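Local coordinates for protein BZZ1 (Saccharomyces cerevisiae, PDB 2A28) that acts in endocytosis and trafficking to the vacuole and, with type I myosins, restores actin cytoskeleton polarity after salt stress, here represented by its second SH3 domain, at residues A[7-12]-A[47-52]. Numbering follows the deposited sequence.
Sequences YAYEAQ and LFPTSY
P49 lies against the ring of Y9, its CG 3.8 Å from the ring centroid, a CH-pi contact over the face, while P49 CD closes on CD2 of Y9 at 3.6 Å. The same CG also sits over the centre of one face of the Y52 ring, packing it against a second tyrosine. Beyond it, T50 and S51 carry the chain through a 3-10 turn, closed by the bond from Y52 N to P49 O. This brings Y52 up to the 7-12 segment, where Y52 O accepts a bent hydrogen bond from Y7 N (143°). The Y52 ring meets A8 O at the edge, CE2 lying 3.2 Å away, and takes the edge of Y9 toward its face in an offset edge-to-face pair, planes at 89°. With CG of Y9 anti to the backbone N (chi1 179°), that ring reaches both P49 and Y52, and Y9 OH is hydrogen-bonded to Q12 NE2 and to E16 OE1. Were Y9 replaced by an alanine, P49 and Y52 would probably lose the ring packed against them both and E16 the hydroxyl it bonds. Such a cluster, with W36 also touching P49, is consistent with the aromatic groove with which SH3 domains bind proline-rich ligands.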
loop_
_atom_site.group_PDB
_atom_site.type_symbol
_atom_site.label_atom_id
_atom_site.label_comp_id
_atom_site.label_asym_id
_atom_site.label_seq_id
_atom_site.Cartn_x
_atom_site.Cartn_y
_atom_site.Cartn_z
ATOM N N TYR A 7 -2.123 0.584 9.755
ATOM C CA TYR A 7 -2.716 1.921 9.903
ATOM C C TYR A 7 -3.472 2.227 8.616
ATOM O O TYR A 7 -3.182 1.745 7.521
ATOM C CB TYR A 7 -1.616 2.964 10.146
ATOM C CG TYR A 7 -0.877 2.747 11.462
ATOM C CD1 TYR A 7 -1.470 2.900 12.717
ATOM C CD2 TYR A 7 0.442 2.354 11.369
ATOM C CE1 TYR A 7 -0.743 2.674 13.872
ATOM C CE2 TYR A 7 1.147 2.135 12.540
ATOM C CZ TYR A 7 0.581 2.288 13.782
ATOM O OH TYR A 7 1.312 2.076 14.928
ATOM N N ALA A 8 -4.502 3.063 8.734
ATOM C CA ALA A 8 -5.309 3.503 7.616
ATOM C C ALA A 8 -4.588 4.611 6.865
ATOM O O ALA A 8 -3.980 5.486 7.438
ATOM C CB ALA A 8 -6.637 4.090 8.073
ATOM N N TYR A 9 -4.742 4.600 5.534
ATOM C CA TYR A 9 -4.320 5.700 4.692
ATOM C C TYR A 9 -5.435 6.009 3.716
ATOM O O TYR A 9 -5.968 5.069 3.106
ATOM C CB TYR A 9 -2.997 5.377 3.951
ATOM C CG TYR A 9 -2.604 6.516 3.070
ATOM C CD1 TYR A 9 -2.153 7.727 3.635
ATOM C CD2 TYR A 9 -2.665 6.440 1.683
ATOM C CE1 TYR A 9 -1.796 8.782 2.857
ATOM C CE2 TYR A 9 -2.281 7.531 0.885
ATOM C CZ TYR A 9 -1.847 8.670 1.495
ATOM O OH TYR A 9 -1.502 9.777 0.753
ATOM N N GLU A 10 -5.782 7.256 3.549
ATOM C CA GLU A 10 -6.744 7.744 2.555
ATOM C C GLU A 10 -5.973 8.285 1.342
ATOM O O GLU A 10 -5.167 9.221 1.430
ATOM C CB GLU A 10 -7.626 8.818 3.120
ATOM C CG GLU A 10 -8.743 9.456 2.354
ATOM C CD GLU A 10 -9.343 10.704 3.012
ATOM O OE1 GLU A 10 -9.252 10.831 4.263
ATOM O OE2 GLU A 10 -9.906 11.601 2.324
ATOM N N ALA A 11 -6.219 7.676 0.188
ATOM C CA ALA A 11 -5.511 8.110 -1.040
ATOM C C ALA A 11 -5.744 9.600 -1.253
ATOM O O ALA A 11 -6.824 10.166 -1.052
ATOM C CB ALA A 11 -6.084 7.337 -2.217
ATOM N N GLN A 12 -4.716 10.227 -1.779
ATOM C CA GLN A 12 -4.709 11.621 -2.150
ATOM C C GLN A 12 -4.313 11.829 -3.606
ATOM O O GLN A 12 -3.630 12.818 -3.833
ATOM C CB GLN A 12 -3.754 12.405 -1.248
ATOM C CG GLN A 12 -4.064 12.305 0.234
ATOM C CD GLN A 12 -3.278 13.274 1.105
ATOM O OE1 GLN A 12 -3.607 14.448 1.252
ATOM N NE2 GLN A 12 -2.282 12.754 1.771
ATOM N N LEU A 47 -0.178 3.118 -5.183
ATOM C CA LEU A 47 0.811 3.457 -4.208
ATOM C C LEU A 47 0.190 3.658 -2.811
ATOM O O LEU A 47 -0.828 4.280 -2.638
ATOM C CB LEU A 47 1.518 4.787 -4.545
ATOM C CG LEU A 47 2.255 4.825 -5.878
ATOM C CD1 LEU A 47 2.712 6.229 -6.205
ATOM C CD2 LEU A 47 3.458 3.892 -5.838
ATOM N N PHE A 48 0.928 3.170 -1.810
ATOM C CA PHE A 48 0.510 3.372 -0.416
ATOM C C PHE A 48 1.763 3.521 0.437
ATOM O O PHE A 48 2.859 3.082 0.050
ATOM C CB PHE A 48 -0.332 2.186 0.124
ATOM C CG PHE A 48 0.365 0.872 -0.001
ATOM C CD1 PHE A 48 1.075 0.335 1.069
ATOM C CD2 PHE A 48 0.348 0.137 -1.156
ATOM C CE1 PHE A 48 1.762 -0.833 0.972
ATOM C CE2 PHE A 48 1.008 -1.034 -1.287
ATOM C CZ PHE A 48 1.698 -1.565 -0.207
ATOM N N PRO A 49 1.639 4.116 1.628
ATOM C CA PRO A 49 2.840 4.315 2.441
ATOM C C PRO A 49 3.333 3.032 3.085
ATOM O O PRO A 49 2.634 2.373 3.855
ATOM C CB PRO A 49 2.426 5.349 3.489
ATOM C CG PRO A 49 1.120 5.911 3.023
ATOM C CD PRO A 49 0.490 4.831 2.182
ATOM N N THR A 50 4.587 2.687 2.829
ATOM C CA THR A 50 5.187 1.475 3.334
ATOM C C THR A 50 5.104 1.356 4.840
ATOM O O THR A 50 4.862 0.293 5.404
ATOM C CB THR A 50 6.677 1.448 2.910
ATOM O OG1 THR A 50 6.690 1.732 1.515
ATOM C CG2 THR A 50 7.379 0.154 3.199
ATOM N N SER A 51 5.359 2.460 5.530
ATOM C CA SER A 51 5.447 2.541 6.961
ATOM C C SER A 51 4.095 2.398 7.661
ATOM O O SER A 51 4.034 2.268 8.869
ATOM C CB SER A 51 6.091 3.876 7.366
ATOM O OG SER A 51 5.226 5.003 7.034
ATOM N N TYR A 52 3.016 2.367 6.884
ATOM C CA TYR A 52 1.695 2.013 7.414
ATOM C C TYR A 52 1.439 0.516 7.407
ATOM O O TYR A 52 0.317 0.126 7.788
ATOM C CB TYR A 52 0.618 2.762 6.640
ATOM C CG TYR A 52 0.489 4.241 6.845
ATOM C CD1 TYR A 52 1.608 5.078 6.922
ATOM C CD2 TYR A 52 -0.739 4.845 6.892
ATOM C CE1 TYR A 52 1.455 6.465 7.097
ATOM C CE2 TYR A 52 -0.909 6.182 7.054
ATOM C CZ TYR A 52 0.214 7.003 7.163
ATOM O OH TYR A 52 0.076 8.365 7.300
#